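Short-chain type dehydrogenase/reductase (Mycobacterium ulcerans, PDB 3SVT) probably acts as an NAD(P)-dependent oxidoreductase of the short-chain dehydrogenase/reductase family, though its substrate is not established. Local coordinates at residues B[191-196]-B[249-254]. Residues are numbered along the deposited sequence; the frame is centred on the assembly and turned at random.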
ATOM      1  N   SER B 191       7.248  11.355  -5.886  1.00 22.23           N
ATOM      2  CA  SER B 191       8.416  10.889  -5.129  1.00 22.06           C
ATOM      3  C   SER B 191       9.114   9.736  -5.868  1.00 21.57           C
ATOM      4  O   SER B 191       8.468   8.866  -6.449  1.00 21.67           O
ATOM      5  CB  SER B 191       8.027  10.436  -3.726  1.00 22.53           C
ATOM      6  OG  SER B 191       9.139   9.820  -3.093  1.00 24.56           O
ATOM      7  N   ILE B 192      10.445   9.751  -5.833  1.00 21.61           N
ATOM      8  CA  ILE B 192      11.262   8.631  -6.215  1.00 21.00           C
ATOM      9  C   ILE B 192      11.925   8.008  -4.972  1.00 22.75           C
ATOM     10  O   ILE B 192      12.570   8.729  -4.208  1.00 22.88           O
ATOM     11  CB  ILE B 192      12.373   9.048  -7.212  1.00 21.37           C
ATOM     12  CG1 ILE B 192      11.760   9.709  -8.463  1.00 21.56           C
ATOM     13  CG2 ILE B 192      13.232   7.856  -7.592  1.00 20.40           C
ATOM     14  CD1 ILE B 192      12.764  10.401  -9.319  1.00 20.65           C
ATOM     15  N   ARG B 193      11.819   6.684  -4.812  1.00 21.73           N
ATOM     16  CA  ARG B 193      12.531   5.959  -3.747  1.00 23.98           C
ATOM     17  C   ARG B 193      13.645   5.085  -4.333  1.00 24.13           C
ATOM     18  O   ARG B 193      13.362   3.968  -4.763  1.00 24.85           O
ATOM     19  CB  ARG B 193      11.564   5.020  -3.027  1.00 23.55           C
ATOM     20  CG  ARG B 193      10.494   5.701  -2.147  1.00 25.34           C
ATOM     21  CD  ARG B 193       9.528   4.585  -1.742  1.00 27.70           C
ATOM     22  NE  ARG B 193       8.525   4.923  -0.763  1.00 32.26           N
ATOM     23  CZ  ARG B 193       7.355   4.278  -0.639  1.00 34.25           C
ATOM     24  NH1 ARG B 193       6.987   3.300  -1.470  1.00 36.32           N
ATOM     25  NH2 ARG B 193       6.532   4.653   0.297  1.00 36.20           N
ATOM     26  N   PRO B 194      14.886   5.586  -4.376  1.00 23.69           N
ATOM     27  CA  PRO B 194      15.992   4.778  -4.850  1.00 23.67           C
ATOM     28  C   PRO B 194      16.357   3.658  -3.889  1.00 24.25           C
ATOM     29  O   PRO B 194      16.188   3.802  -2.677  1.00 24.43           O
ATOM     30  CB  PRO B 194      17.161   5.767  -4.942  1.00 24.29           C
ATOM     31  CG  PRO B 194      16.650   7.086  -4.577  1.00 24.36           C
ATOM     32  CD  PRO B 194      15.283   6.965  -4.051  1.00 24.39           C
ATOM     33  N   GLY B 195      16.865   2.556  -4.424  1.00 23.88           N
ATOM     34  CA  GLY B 195      17.392   1.477  -3.598  1.00 24.74           C
ATOM     35  C   GLY B 195      18.876   1.740  -3.340  1.00 25.67           C
ATOM     36  O   GLY B 195      19.283   2.854  -3.033  1.00 25.41           O
ATOM     37  N   LEU B 196      19.694   0.720  -3.509  1.00 26.65           N
ATOM     38  CA  LEU B 196      21.117   0.868  -3.322  1.00 27.76           C
ATOM     39  C   LEU B 196      21.680   1.492  -4.573  1.00 27.68           C
ATOM     40  O   LEU B 196      21.677   0.864  -5.615  1.00 27.76           O
ATOM     41  CB  LEU B 196      21.781  -0.480  -3.034  1.00 27.53           C
ATOM     42  CG  LEU B 196      23.248  -0.397  -2.628  1.00 29.01           C
ATOM     43  CD1 LEU B 196      23.423   0.453  -1.355  1.00 27.34           C
ATOM     44  CD2 LEU B 196      23.829  -1.826  -2.441  1.00 27.24           C
ATOM     45  N   VAL B 249       4.539   7.439  -6.144  1.00 21.57           N
ATOM     46  CA  VAL B 249       5.703   7.133  -5.309  1.00 22.20           C
ATOM     47  C   VAL B 249       6.373   5.895  -5.928  1.00 22.58           C
ATOM     48  O   VAL B 249       5.857   4.805  -5.822  1.00 22.58           O
ATOM     49  CB  VAL B 249       5.320   6.866  -3.846  1.00 21.99           C
ATOM     50  CG1 VAL B 249       6.548   6.397  -3.047  1.00 23.37           C
ATOM     51  CG2 VAL B 249       4.714   8.095  -3.214  1.00 21.83           C
ATOM     52  N   ILE B 250       7.512   6.091  -6.598  1.00 22.98           N
ATOM     53  CA  ILE B 250       8.047   5.112  -7.566  1.00 22.20           C
ATOM     54  C   ILE B 250       9.451   4.650  -7.153  1.00 22.78           C
ATOM     55  O   ILE B 250      10.353   5.494  -6.978  1.00 23.10           O
ATOM     56  CB  ILE B 250       8.136   5.777  -8.982  1.00 21.97           C
ATOM     57  CG1 ILE B 250       6.757   6.234  -9.458  1.00 21.97           C
ATOM     58  CG2 ILE B 250       8.723   4.804 -10.003  1.00 23.00           C
ATOM     59  CD1 ILE B 250       6.752   7.110 -10.781  1.00 18.40           C
ATOM     60  N   ASN B 251       9.645   3.335  -6.982  1.00 22.39           N
ATOM     61  CA  ASN B 251      10.940   2.818  -6.617  1.00 22.77           C
ATOM     62  C   ASN B 251      11.816   2.606  -7.840  1.00 22.21           C
ATOM     63  O   ASN B 251      11.353   2.068  -8.837  1.00 22.28           O
ATOM     64  CB  ASN B 251      10.857   1.495  -5.812  1.00 22.80           C
ATOM     65  CG  ASN B 251      10.470   1.712  -4.361  1.00 23.54           C
ATOM     66  OD1 ASN B 251       9.581   2.486  -4.069  1.00 23.57           O
ATOM     67  ND2 ASN B 251      11.134   1.000  -3.442  1.00 25.05           N
ATOM     68  N   VAL B 252      13.075   3.054  -7.735  1.00 22.22           N
ATOM     69  CA  VAL B 252      14.154   2.784  -8.711  1.00 21.44           C
ATOM     70  C   VAL B 252      15.188   1.984  -7.919  1.00 22.00           C
ATOM     71  O   VAL B 252      16.160   2.555  -7.343  1.00 22.53           O
ATOM     72  CB  VAL B 252      14.767   4.067  -9.253  1.00 21.19           C
ATOM     73  CG1 VAL B 252      15.971   3.759 -10.160  1.00 19.15           C
ATOM     74  CG2 VAL B 252      13.699   4.876 -10.032  1.00 21.81           C
ATOM     75  N   ASP B 253      14.960   0.679  -7.843  1.00 21.47           N
ATOM     76  CA  ASP B 253      15.642  -0.152  -6.825  1.00 22.31           C
ATOM     77  C   ASP B 253      15.989  -1.572  -7.252  1.00 22.81           C
ATOM     78  O   ASP B 253      16.367  -2.407  -6.421  1.00 23.81           O
ATOM     79  CB  ASP B 253      14.776  -0.172  -5.565  1.00 22.13           C
ATOM     80  CG  ASP B 253      13.498  -0.967  -5.726  1.00 22.83           C
ATOM     81  OD1 ASP B 253      13.232  -1.542  -6.810  1.00 20.29           O
ATOM     82  OD2 ASP B 253      12.750  -1.025  -4.714  1.00 24.15           O
ATOM     83  N   GLY B 254      15.916  -1.860  -8.555  1.00 23.10           N
ATOM     84  CA  GLY B 254      16.195  -3.218  -9.047  1.00 22.87           C
ATOM     85  C   GLY B 254      15.181  -4.285  -8.627  1.00 22.57           C
ATOM     86  O   GLY B 254      15.425  -5.482  -8.793  1.00 22.90           O
TER
HETATM   87  O   HOH W   1      18.163  -1.852  -4.208  1.00 21.15           O
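Arg193 lies across Val249 where strands 187-198 and 249-252 of the SDR Rossmann-fold sheet run parallel with a modest tilt. The arginine chain is extended from CG to NE and carries the guanidinium back over the neighbouring strand, where Val249 CG1 sits beneath the centre of one face, 3.3 Å from Arg193 CZ. Val249 reaches that face because its CG1 is anti to the backbone N (chi1 174°). Asn251 OD1 lies instead at the guanidinium edge, in its plane, and the amide stands almost upright to the group, the two planes 81° apart. The amide oxygen comes nearest the aliphatic part of the arginine, Asn251 OD1 to Arg193 CD at 3.1 Å. Asp172 of helix 163-182 takes a salt bridge from Arg193 NE and a hydrogen bond with Ser191 OG. On the opposite face Ile192 CG2 meets Val252 CG2 at 3.9 Å, an apolar pair covered by Met233 of helix 227-238. Between the faces, four backbone hydrogen bonds join the strands, ending with Gly195 N to Val252 O at 3.0 Å; beyond them a water links Leu196 N to Asp253 O. Strand 249-252 also meets a second subunit, whose Gln248 OE1 is hydrogen-bonded to Asn251 N and whose Ile250 packs on Ile250. Asn251 ND2, also bonded to Ser155 OG, donates to Asp253 OD2 at 2.9 Å, while Asp253 OD1 accepts from Gly255 N. Asp253 OD2 lies close to the amide plane of Asn251, whereas ND2 comes from above the carboxylate plane, 45° out of it.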